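Local coordinates for protein galactose mutarotase related enzyme (Lactobacillus casei, PDB 3Q1N) that probably binds carbohydrate and may act as an isomerase of the aldose 1-epimerase family, whose members interconvert the anomers of sugars, at residues His73-Asp78 and Phe107-Ala112; Arg77-Asp82 and His96-Thr101; Gly154-Tyr159 and Pro250-Glu255; Lys217-Ser222 and Ser228-Ile233. All coordinates share one frame; numbering follows the deposited sequence. Where two conformers were deposited one is given.

Contact 1: residues His73-Asp78 and Phe107-Ala112; sequences HGFARD and FEYTLA. With NO3 (nitrate ion), chain B; NO3 (nitrate ion), chain C.
Phe75 and Tyr109 reach for each other from opposite directions, and the phenol end of the tyrosine arrives at the rim of the phenylalanine ring. Tyr109 OH lies 3.4 Å from Phe75 CE1, near the plane of the phenylalanine, while Tyr109 CE2 comes to 3.9 Å from the same carbon. In both residues CG stands in the crowded position between backbone N and carbonyl carbon (chi1 57° for Phe75, 71° for Tyr109). In Phe75 this turns the ring toward the strand, although its CB does not aim there. The second touch is smaller: Leu111, with CG trans to the backbone N (chi1 174°), lays CD2 3.8 Å from Ala76 CB. These two apolar meetings seat the loop between strands 66-69 and 82-84 on strand 109-118 of the large antiparallel sheet in this mutarotase-like beta-sandwich. Gln95 assists from strand 90-96, bonding Tyr109 OH through OE1 and Ala76 O through NE2, so that both polar atoms are satisfied in a buried place. A short 3-10 turn is closed by Asp78 N to Phe75 O. Arg77, within it, takes no part in the touch with the strand; its guanidinium lies on the side where His73 also lies. There His73 ND1 donates to O1 of one nitrate (chain C) at 2.6 Å, while the nitrogen of the other (chain B) sits 3.4 Å above one face of the imidazole. Arg77 NH1 reaches O1 of that chain B nitrate at 2.7 Å through a weak bond, its guanidinium meeting the anion edge-on, with Arg44 close beside NH1.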
# COMPACT_ATOMS: atom_id res chain seq x y z
N HIS A 73 3.38 8.04 6.87
CA HIS A 73 3.49 7.40 5.58
C HIS A 73 4.96 7.28 5.08
O HIS A 73 5.19 6.99 3.91
CB HIS A 73 2.67 8.14 4.47
CG HIS A 73 1.32 8.63 4.88
ND1 HIS A 73 0.25 7.78 5.10
CD2 HIS A 73 0.84 9.89 5.05
CE1 HIS A 73 -0.81 8.50 5.43
NE2 HIS A 73 -0.49 9.79 5.39
N GLY A 74 5.94 7.53 5.95
CA GLY A 74 7.34 7.45 5.53
C GLY A 74 7.73 8.69 4.73
O GLY A 74 7.19 9.78 4.94
N PHE A 75 8.74 8.53 3.88
CA PHE A 75 9.24 9.64 3.09
C PHE A 75 9.60 9.36 1.63
O PHE A 75 9.87 10.30 0.88
CB PHE A 75 10.43 10.31 3.79
CG PHE A 75 11.56 9.39 4.07
CD1 PHE A 75 12.29 8.85 3.06
CD2 PHE A 75 11.93 9.08 5.40
CE1 PHE A 75 13.32 8.00 3.31
CE2 PHE A 75 13.00 8.24 5.66
CZ PHE A 75 13.69 7.69 4.60
N ALA A 76 9.54 8.11 1.19
CA ALA A 76 9.86 7.78 -0.22
C ALA A 76 8.89 8.54 -1.17
O ALA A 76 9.25 8.93 -2.26
CB ALA A 76 9.79 6.27 -0.47
N ARG A 77 7.65 8.70 -0.73
CA ARG A 77 6.61 9.32 -1.51
C ARG A 77 6.93 10.80 -1.72
O ARG A 77 6.33 11.45 -2.58
CB ARG A 77 5.23 9.14 -0.81
CG ARG A 77 5.09 9.87 0.53
CD ARG A 77 3.65 9.82 1.10
NE ARG A 77 3.41 10.99 1.92
CZ ARG A 77 2.22 11.46 2.32
NH1 ARG A 77 1.09 10.85 2.01
NH2 ARG A 77 2.18 12.56 3.06
N ASP A 78 7.84 11.35 -0.90
CA ASP A 78 8.13 12.80 -0.96
C ASP A 78 9.24 13.25 -1.91
O ASP A 78 9.43 14.46 -2.09
CB ASP A 78 8.50 13.29 0.44
CG ASP A 78 7.34 13.18 1.40
OD1 ASP A 78 6.22 13.58 1.00
OD2 ASP A 78 7.56 12.72 2.54
N PHE A 107 20.42 5.98 7.21
CA PHE A 107 20.82 4.85 6.41
C PHE A 107 20.91 5.24 4.96
O PHE A 107 20.02 5.89 4.38
CB PHE A 107 19.80 3.66 6.53
CG PHE A 107 19.63 3.16 7.92
CD1 PHE A 107 20.53 2.26 8.45
CD2 PHE A 107 18.58 3.59 8.73
CE1 PHE A 107 20.41 1.83 9.75
CE2 PHE A 107 18.46 3.15 10.01
CZ PHE A 107 19.39 2.25 10.52
N GLU A 108 22.00 4.80 4.33
CA GLU A 108 22.05 4.70 2.88
C GLU A 108 21.21 3.52 2.39
O GLU A 108 21.26 2.41 2.94
CB GLU A 108 23.50 4.63 2.38
CG GLU A 108 24.33 5.80 2.85
CD GLU A 108 25.61 5.98 2.09
OE1 GLU A 108 26.06 5.04 1.42
OE2 GLU A 108 26.21 7.09 2.21
N TYR A 109 20.38 3.80 1.38
CA TYR A 109 19.49 2.78 0.85
C TYR A 109 19.28 2.93 -0.63
O TYR A 109 19.48 4.03 -1.19
CB TYR A 109 18.12 2.80 1.58
CG TYR A 109 17.24 4.02 1.28
CD1 TYR A 109 16.43 4.07 0.11
CD2 TYR A 109 17.26 5.15 2.11
CE1 TYR A 109 15.66 5.17 -0.15
CE2 TYR A 109 16.50 6.26 1.84
CZ TYR A 109 15.70 6.28 0.72
OH TYR A 109 14.92 7.41 0.42
N THR A 110 18.80 1.85 -1.22
CA THR A 110 18.23 1.92 -2.57
C THR A 110 16.83 1.33 -2.51
O THR A 110 16.62 0.29 -1.90
CB THR A 110 19.04 1.16 -3.60
OG1 THR A 110 20.38 1.65 -3.64
CG2 THR A 110 18.42 1.34 -5.01
N LEU A 111 15.86 2.05 -3.09
CA LEU A 111 14.53 1.53 -3.26
C LEU A 111 14.24 1.54 -4.73
O LEU A 111 14.17 2.60 -5.34
CB LEU A 111 13.51 2.39 -2.48
CG LEU A 111 12.05 2.07 -2.67
CD1 LEU A 111 11.77 0.59 -2.28
CD2 LEU A 111 11.18 3.06 -1.84
N ALA A 112 14.07 0.35 -5.30
CA ALA A 112 13.86 0.22 -6.73
C ALA A 112 12.51 -0.41 -6.96
O ALA A 112 12.11 -1.34 -6.26
CB ALA A 112 14.99 -0.56 -7.42
N NO3 B . -0.46 8.17 1.75
O1 NO3 B . 0.87 8.20 1.39
O2 NO3 B . -1.11 7.00 2.03
O3 NO3 B . -1.17 9.32 1.86
N NO3 C . -0.41 4.75 5.39
O1 NO3 C . 0.87 5.28 5.45
O2 NO3 C . -0.72 3.49 5.84
O3 NO3 C . -1.44 5.52 4.92

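Contact 2: residues Arg77-Asp82 and His96-Thr101; sequences RDYDFD and HQNAET. With NO3 (nitrate ion), chain B.
The Tyr79 ring lies between two neighbours: Asn98 ND2 stands 3.5 Å above the centre of one face, and Asp78 CB lies over the opposite face, nearer the rim. The Asn98 amide is steeply inclined to the ring, the planes 74° apart, so its amino group points down onto the aromatic carbons. This asparagine is the N-cap of the short helix 99-104 and forms a capping box with Thr101. Asn98 N donates to Thr101 OG1 at 3.0 Å, and Thr101 N returns a bond to Asn98 OD1 from above the carbonyl plane; Glu100 N adds a weaker one to the same oxygen. The two bonds to OD1 probably fix the amide's rotation, with ND2 turned to Tyr79. The ND2-to-ring contact then joins the capped helix start to the loop leading into strand 82-84. The Thr101 methyl CG2 slides past the ring to 3.6 Å from Tyr79 CE2. Glu100 directs its carboxylate elsewhere, with OE1 in a salt bridge to Lys103, and touches the tyrosine chiefly through its CB, 3.4 Å from Tyr79 OH.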
# COMPACT_ATOMS: atom_id res chain seq x y z
N ARG A 77 7.65 8.70 -0.73
CA ARG A 77 6.61 9.32 -1.51
C ARG A 77 6.93 10.80 -1.72
O ARG A 77 6.33 11.45 -2.58
CB ARG A 77 5.23 9.14 -0.81
CG ARG A 77 5.09 9.87 0.53
CD ARG A 77 3.65 9.82 1.10
NE ARG A 77 3.41 10.99 1.92
CZ ARG A 77 2.22 11.46 2.32
NH1 ARG A 77 1.09 10.85 2.01
NH2 ARG A 77 2.18 12.56 3.06
N ASP A 78 7.84 11.35 -0.90
CA ASP A 78 8.13 12.80 -0.96
C ASP A 78 9.24 13.25 -1.91
O ASP A 78 9.43 14.46 -2.09
CB ASP A 78 8.50 13.29 0.44
CG ASP A 78 7.34 13.18 1.40
OD1 ASP A 78 6.22 13.58 1.00
OD2 ASP A 78 7.56 12.72 2.54
N TYR A 79 9.99 12.28 -2.45
CA TYR A 79 11.13 12.58 -3.31
C TYR A 79 11.06 11.84 -4.65
O TYR A 79 10.32 10.86 -4.82
CB TYR A 79 12.46 12.26 -2.59
CG TYR A 79 12.59 12.99 -1.28
CD1 TYR A 79 12.87 14.34 -1.25
CD2 TYR A 79 12.33 12.34 -0.06
CE1 TYR A 79 12.94 15.02 -0.06
CE2 TYR A 79 12.37 13.02 1.14
CZ TYR A 79 12.68 14.34 1.15
OH TYR A 79 12.74 15.01 2.38
N ASP A 80 11.75 12.39 -5.65
CA ASP A 80 11.73 11.82 -6.99
C ASP A 80 12.49 10.50 -7.00
O ASP A 80 13.33 10.23 -6.13
CB ASP A 80 12.37 12.77 -8.01
CG ASP A 80 11.49 13.95 -8.38
OD1 ASP A 80 10.32 14.03 -7.96
OD2 ASP A 80 12.00 14.86 -9.08
N PHE A 81 12.13 9.68 -7.98
CA PHE A 81 12.89 8.48 -8.35
C PHE A 81 13.47 8.70 -9.73
O PHE A 81 12.83 9.35 -10.59
CB PHE A 81 11.97 7.25 -8.41
CG PHE A 81 11.54 6.67 -7.09
CD1 PHE A 81 10.75 7.41 -6.18
CD2 PHE A 81 11.79 5.32 -6.81
CE1 PHE A 81 10.32 6.80 -4.97
CE2 PHE A 81 11.34 4.72 -5.64
CZ PHE A 81 10.58 5.44 -4.72
N ASP A 82 14.67 8.19 -9.97
CA ASP A 82 15.28 8.23 -11.30
C ASP A 82 14.69 7.14 -12.18
O ASP A 82 14.39 6.06 -11.72
CB ASP A 82 16.78 7.99 -11.19
CG ASP A 82 17.52 9.14 -10.54
OD1 ASP A 82 17.02 10.28 -10.56
OD2 ASP A 82 18.61 8.87 -10.03
N HIS A 96 17.44 6.80 -3.85
CA HIS A 96 18.44 6.63 -2.82
C HIS A 96 18.19 7.70 -1.75
O HIS A 96 17.39 8.64 -1.94
CB HIS A 96 19.84 6.88 -3.42
CG HIS A 96 20.24 5.91 -4.49
ND1 HIS A 96 20.86 4.71 -4.21
CD2 HIS A 96 20.12 5.97 -5.84
CE1 HIS A 96 21.11 4.07 -5.36
NE2 HIS A 96 20.62 4.79 -6.35
N GLN A 97 18.87 7.56 -0.62
CA GLN A 97 18.85 8.54 0.43
C GLN A 97 19.31 9.92 -0.05
O GLN A 97 20.01 10.05 -1.05
CB GLN A 97 19.72 8.08 1.62
CG GLN A 97 21.24 8.23 1.44
CD GLN A 97 21.85 7.39 0.34
OE1 GLN A 97 21.39 6.31 0.04
NE2 GLN A 97 22.99 7.85 -0.19
N ASN A 98 18.95 10.92 0.74
CA ASN A 98 19.42 12.28 0.54
C ASN A 98 19.67 12.93 1.92
O ASN A 98 19.37 12.34 2.96
CB ASN A 98 18.46 13.03 -0.38
CG ASN A 98 17.09 13.23 0.21
OD1 ASN A 98 16.96 13.77 1.25
ND2 ASN A 98 16.04 12.82 -0.54
N ALA A 99 20.22 14.13 1.94
CA ALA A 99 20.53 14.81 3.19
C ALA A 99 19.34 14.98 4.13
O ALA A 99 19.50 14.89 5.34
CB ALA A 99 21.21 16.21 2.89
N GLU A 100 18.14 15.13 3.56
CA GLU A 100 16.92 15.27 4.32
C GLU A 100 16.49 13.92 4.92
O GLU A 100 16.17 13.83 6.08
CB GLU A 100 15.80 15.92 3.46
CG GLU A 100 16.25 17.11 2.53
CD GLU A 100 16.71 18.34 3.29
OE1 GLU A 100 16.49 18.35 4.52
OE2 GLU A 100 17.27 19.31 2.66
N THR A 101 16.47 12.87 4.11
CA THR A 101 16.08 11.54 4.60
C THR A 101 17.04 11.08 5.68
O THR A 101 16.65 10.42 6.63
CB THR A 101 15.95 10.50 3.50
OG1 THR A 101 17.24 10.10 3.02
CG2 THR A 101 15.06 11.01 2.31
N NO3 B . -0.46 8.17 1.75
O1 NO3 B . 0.87 8.20 1.39
O2 NO3 B . -1.11 7.00 2.03
O3 NO3 B . -1.17 9.32 1.86

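Contact 3: residues Gly154-Tyr159 and Pro250-Glu255; sequences GSFDDY and PFIAVE. With EDO (1,2-ethanediol), chain J; EDO (1,2-ethanediol), chain L.
Ile252 meets Phe156 over the face of its ring, and the isoleucine is the side chain to follow outward. Its CB points from strand 251-258 toward the loop 154-159. A chi1 of -63° swings CG1 to the far side of CB from the carbonyl carbon, and there it comes to 3.7 Å from Phe156 CE1 and also packs on CZ. At the tip, CD1 settles over the middle of the ring: it lies 3.9 Å from the Phe156 centroid and only 11° off the ring normal, a clean CH-pi contact. The same methyl grazes Tyr159 CB at 4.4 Å. Beside this patch Phe251 O approaches Phe156 CE1 at 3.7 Å, but its polar partner is Ser243 OG. Phe156 also stacks with the ring of His200, so the phenylalanine is gripped by more than the isoleucine. With an alanine in place of Phe156, Ile252 CD1 would probably lose the aromatic surface it rests on, opening a gap between the strand and the loop beside His200. The loop, which joins strands 136-147 and 160-164 of the mutarotase-like sandwich, turns sharply through an inverse gamma turn centred on Asp157. Tyr159 OH is fixed by Gly149 N. Further along the strand Glu255 OE1 accepts a bond of 2.7 Å from O1 of an ethanediol (chain J), probably from the crystallisation liquor, though it may mark a polar pocket. Between loop and strand the chemistry is apolar, and the fit of a branched aliphatic chain to an aromatic face implies a join that depends on shape and dispersion more than on directed bonds.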
# COMPACT_ATOMS: atom_id res chain seq x y z
N GLY A 154 -25.17 7.05 -1.87
CA GLY A 154 -23.72 7.19 -1.70
C GLY A 154 -23.02 6.04 -0.97
O GLY A 154 -21.80 6.06 -0.82
N SER A 155 -23.78 5.03 -0.55
CA SER A 155 -23.15 3.86 0.04
C SER A 155 -22.41 3.06 -1.04
O SER A 155 -22.73 3.16 -2.24
CB SER A 155 -24.19 2.96 0.73
OG SER A 155 -25.16 2.53 -0.19
N PHE A 156 -21.42 2.27 -0.61
CA PHE A 156 -20.71 1.44 -1.58
C PHE A 156 -21.71 0.45 -2.20
O PHE A 156 -22.56 -0.11 -1.52
CB PHE A 156 -19.53 0.69 -0.95
CG PHE A 156 -18.50 1.57 -0.34
CD1 PHE A 156 -17.83 2.53 -1.11
CD2 PHE A 156 -18.18 1.44 1.00
CE1 PHE A 156 -16.86 3.35 -0.55
CE2 PHE A 156 -17.22 2.28 1.59
CZ PHE A 156 -16.56 3.22 0.80
N ASP A 157 -21.62 0.23 -3.51
CA ASP A 157 -22.64 -0.59 -4.20
C ASP A 157 -22.35 -2.09 -4.18
O ASP A 157 -22.01 -2.68 -5.22
CB ASP A 157 -22.83 -0.11 -5.63
CG ASP A 157 -24.02 -0.75 -6.34
OD1 ASP A 157 -24.91 -1.30 -5.64
OD2 ASP A 157 -24.08 -0.67 -7.60
N ASP A 158 -22.49 -2.68 -3.00
CA ASP A 158 -22.35 -4.12 -2.79
C ASP A 158 -20.97 -4.67 -3.21
O ASP A 158 -20.87 -5.66 -3.92
CB ASP A 158 -23.50 -4.87 -3.48
CG ASP A 158 -24.86 -4.44 -2.95
OD1 ASP A 158 -24.93 -3.99 -1.76
OD2 ASP A 158 -25.84 -4.55 -3.72
N TYR A 159 -19.91 -4.03 -2.73
CA TYR A 159 -18.54 -4.47 -2.94
C TYR A 159 -18.10 -5.34 -1.78
O TYR A 159 -18.39 -5.04 -0.58
CB TYR A 159 -17.59 -3.27 -3.08
CG TYR A 159 -17.64 -2.64 -4.46
CD1 TYR A 159 -18.61 -1.69 -4.79
CD2 TYR A 159 -16.75 -3.02 -5.43
CE1 TYR A 159 -18.69 -1.18 -6.05
CE2 TYR A 159 -16.79 -2.48 -6.69
CZ TYR A 159 -17.77 -1.56 -7.00
OH TYR A 159 -17.85 -0.99 -8.25
N PRO A 250 -16.11 7.81 -3.56
CA PRO A 250 -16.37 6.78 -4.58
C PRO A 250 -15.11 5.96 -4.87
O PRO A 250 -14.78 5.69 -6.03
CB PRO A 250 -16.79 7.62 -5.80
CG PRO A 250 -15.93 8.86 -5.64
CD PRO A 250 -15.87 9.14 -4.17
N PHE A 251 -14.39 5.62 -3.82
CA PHE A 251 -13.20 4.72 -3.92
C PHE A 251 -12.99 3.91 -2.66
O PHE A 251 -13.44 4.27 -1.59
CB PHE A 251 -11.93 5.51 -4.32
CG PHE A 251 -11.30 6.33 -3.20
CD1 PHE A 251 -10.50 5.75 -2.20
CD2 PHE A 251 -11.46 7.71 -3.18
CE1 PHE A 251 -9.88 6.53 -1.21
CE2 PHE A 251 -10.83 8.49 -2.18
CZ PHE A 251 -10.08 7.91 -1.21
N ILE A 252 -12.28 2.80 -2.82
CA ILE A 252 -11.81 1.97 -1.72
C ILE A 252 -10.37 1.63 -2.03
O ILE A 252 -10.06 1.26 -3.18
CB ILE A 252 -12.65 0.68 -1.57
CG1 ILE A 252 -14.10 1.02 -1.24
CG2 ILE A 252 -12.04 -0.23 -0.43
CD1 ILE A 252 -15.04 -0.19 -1.34
N ALA A 253 -9.49 1.89 -1.04
CA ALA A 253 -8.10 1.50 -1.13
C ALA A 253 -7.89 0.09 -0.59
O ALA A 253 -8.47 -0.29 0.44
CB ALA A 253 -7.18 2.53 -0.39
N VAL A 254 -7.03 -0.67 -1.27
CA VAL A 254 -6.71 -2.04 -0.88
C VAL A 254 -5.20 -2.10 -0.99
O VAL A 254 -4.65 -2.02 -2.08
CB VAL A 254 -7.42 -3.10 -1.78
CG1 VAL A 254 -7.13 -4.51 -1.19
CG2 VAL A 254 -8.95 -2.82 -1.86
N GLU A 255 -4.54 -2.17 0.18
CA GLU A 255 -3.17 -1.73 0.34
C GLU A 255 -2.25 -2.83 0.84
O GLU A 255 -2.33 -3.24 2.00
CB GLU A 255 -3.15 -0.55 1.33
CG GLU A 255 -4.21 0.56 1.08
CD GLU A 255 -4.30 1.54 2.23
OE1 GLU A 255 -3.55 1.36 3.23
OE2 GLU A 255 -5.12 2.48 2.17
C1 EDO J . -4.86 3.66 5.29
O1 EDO J . -3.51 3.17 5.26
C2 EDO J . -4.96 5.12 5.69
O2 EDO J . -4.22 5.97 4.79
C1 EDO L . -24.24 2.32 -9.07
O1 EDO L . -24.60 1.24 -9.96
C2 EDO L . -22.98 3.13 -9.46
O2 EDO L . -23.03 3.74 -10.77

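Contact 4: residues Lys217-Ser222 and Ser228-Ile233; sequences KATLAS and SITLDI. With NO3 (nitrate ion), chain F.
Thr230 OG1 donates to Thr219 OG1 across a non-hydrogen-bonded pair at 2.6 Å, and Thr219 OG1 in turn donates to O1 of a nitrate at 2.7 Å. Both hydroxyls sit beside the backbone N, opposite the carbonyl carbon (chi1 -64° for Thr219, -62° for Thr230), which brings them together on one face of the sheet. A valine in place of Thr219 would probably leave the Thr230 hydroxyl without its acceptor and the nitrate without this donor. The backbones are tied by two hydrogen-bonded pairs, Ala218 with Leu231 and Leu220 with Ile229. The shortest of their bonds runs from Leu231 N to Ala218 O at 2.7 Å, and the longest from Ile229 N to Leu220 O at 3.2 Å. On the threonine face Lys217 runs extended alongside Asp232, its CD 3.5 Å from Asp232 OD1. Its NZ stays 4.1 Å from that Asp232 OD1, beyond salt-bridge range, and pairs instead with Glu292. The other face is apolar: Leu220 CB meets Ile229 CG1 at 4.1 Å, while Leu220 and Leu231 both pack on Val254 of strand 251-258. Near the connecting turn Ala221 CB touches Ser228 CB at 3.6 Å. The arrangement is an antiparallel beta hairpin, flanked by strands 160-164 and 284-293, with a greasy face turned to the interior of the beta-sandwich and a polar one on the reverse.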
# COMPACT_ATOMS: atom_id res chain seq x y z
N LYS A 217 -4.45 -14.19 -2.97
CA LYS A 217 -5.23 -13.34 -3.86
C LYS A 217 -6.36 -12.69 -3.12
O LYS A 217 -6.98 -13.31 -2.25
CB LYS A 217 -5.76 -14.13 -5.05
CG LYS A 217 -4.64 -14.72 -5.90
CD LYS A 217 -5.15 -14.93 -7.32
CE LYS A 217 -4.14 -15.65 -8.18
NZ LYS A 217 -4.62 -15.73 -9.57
N ALA A 218 -6.59 -11.43 -3.43
CA ALA A 218 -7.68 -10.65 -2.82
C ALA A 218 -8.37 -9.87 -3.95
O ALA A 218 -7.73 -9.08 -4.67
CB ALA A 218 -7.13 -9.72 -1.76
N THR A 219 -9.66 -10.15 -4.13
CA THR A 219 -10.48 -9.57 -5.19
C THR A 219 -11.46 -8.54 -4.64
O THR A 219 -12.21 -8.85 -3.73
CB THR A 219 -11.25 -10.66 -5.97
OG1 THR A 219 -10.29 -11.50 -6.64
CG2 THR A 219 -12.19 -10.08 -6.98
N LEU A 220 -11.44 -7.35 -5.25
CA LEU A 220 -12.37 -6.23 -4.96
C LEU A 220 -13.38 -6.24 -6.11
O LEU A 220 -13.01 -6.01 -7.28
CB LEU A 220 -11.63 -4.90 -4.86
CG LEU A 220 -12.50 -3.66 -4.75
CD1 LEU A 220 -13.29 -3.60 -3.44
CD2 LEU A 220 -11.62 -2.41 -4.94
N ALA A 221 -14.63 -6.55 -5.80
CA ALA A 221 -15.65 -6.72 -6.81
C ALA A 221 -17.05 -6.48 -6.26
O ALA A 221 -17.31 -6.69 -5.07
CB ALA A 221 -15.59 -8.14 -7.37
N SER A 222 -17.96 -6.15 -7.17
CA SER A 222 -19.40 -6.05 -6.92
C SER A 222 -20.13 -6.76 -8.05
O SER A 222 -19.73 -6.63 -9.20
CB SER A 222 -19.83 -4.58 -6.92
OG SER A 222 -21.24 -4.45 -7.07
N SER A 228 -13.56 -5.35 -11.98
CA SER A 228 -13.06 -5.69 -10.66
C SER A 228 -11.56 -5.78 -10.82
O SER A 228 -11.04 -5.75 -11.95
CB SER A 228 -13.62 -7.03 -10.20
OG SER A 228 -13.31 -8.08 -11.08
N ILE A 229 -10.87 -5.83 -9.69
CA ILE A 229 -9.43 -6.11 -9.65
C ILE A 229 -9.13 -7.18 -8.63
O ILE A 229 -9.91 -7.38 -7.71
CB ILE A 229 -8.60 -4.87 -9.28
CG1 ILE A 229 -8.96 -4.35 -7.86
CG2 ILE A 229 -8.83 -3.78 -10.35
CD1 ILE A 229 -7.98 -4.71 -6.78
N THR A 230 -8.04 -7.89 -8.87
CA THR A 230 -7.52 -8.88 -7.95
C THR A 230 -6.05 -8.57 -7.68
O THR A 230 -5.26 -8.37 -8.63
CB THR A 230 -7.66 -10.30 -8.51
OG1 THR A 230 -9.05 -10.57 -8.69
CG2 THR A 230 -7.04 -11.36 -7.54
N LEU A 231 -5.69 -8.50 -6.41
CA LEU A 231 -4.31 -8.31 -5.97
C LEU A 231 -3.66 -9.64 -5.66
O LEU A 231 -4.21 -10.46 -4.93
CB LEU A 231 -4.24 -7.40 -4.74
CG LEU A 231 -4.74 -5.97 -4.88
CD1 LEU A 231 -4.49 -5.15 -3.61
CD2 LEU A 231 -4.18 -5.22 -6.09
N ASP A 232 -2.54 -9.92 -6.33
CA ASP A 232 -1.74 -11.11 -6.06
C ASP A 232 -0.65 -10.65 -5.09
O ASP A 232 0.23 -9.90 -5.45
CB ASP A 232 -1.11 -11.65 -7.36
CG ASP A 232 -2.18 -12.06 -8.40
OD1 ASP A 232 -3.39 -12.05 -8.10
OD2 ASP A 232 -1.80 -12.34 -9.54
N ILE A 233 -0.74 -11.09 -3.84
CA ILE A 233 0.04 -10.46 -2.73
C ILE A 233 0.61 -11.48 -1.74
O ILE A 233 0.79 -11.18 -0.56
CB ILE A 233 -0.82 -9.35 -2.04
CG1 ILE A 233 -2.25 -9.81 -1.84
CG2 ILE A 233 -0.83 -8.09 -2.90
CD1 ILE A 233 -2.42 -10.92 -0.90
N NO3 F . -10.22 -14.38 -4.82
O1 NO3 F . -9.21 -13.69 -5.46
O2 NO3 F . -9.95 -15.08 -3.64
O3 NO3 F . -11.52 -14.39 -5.34

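In the fold
Contacts 1 and 2 are neighbours, their centres about 6 Å apart. They start from the same loop, share Arg77 and Asp78, and meet where Gln97 OE1 takes a probable hydrogen bond from Tyr109 N. Contacts 3 and 4 lie across the chain's centre from them and also touch, through Asp157 O and Ser222 OG, the hairpin being nested within the loop that contact 3 closes. Contacts 1 and 3 are buried and joined by apolar side chains; contact 2, nearer the surface, sets an amide on an aromatic ring. Contact 4, partly buried, is alone in being held by backbone pairing. Contacts 1 and 4 reach the same large antiparallel sheet at well-separated places.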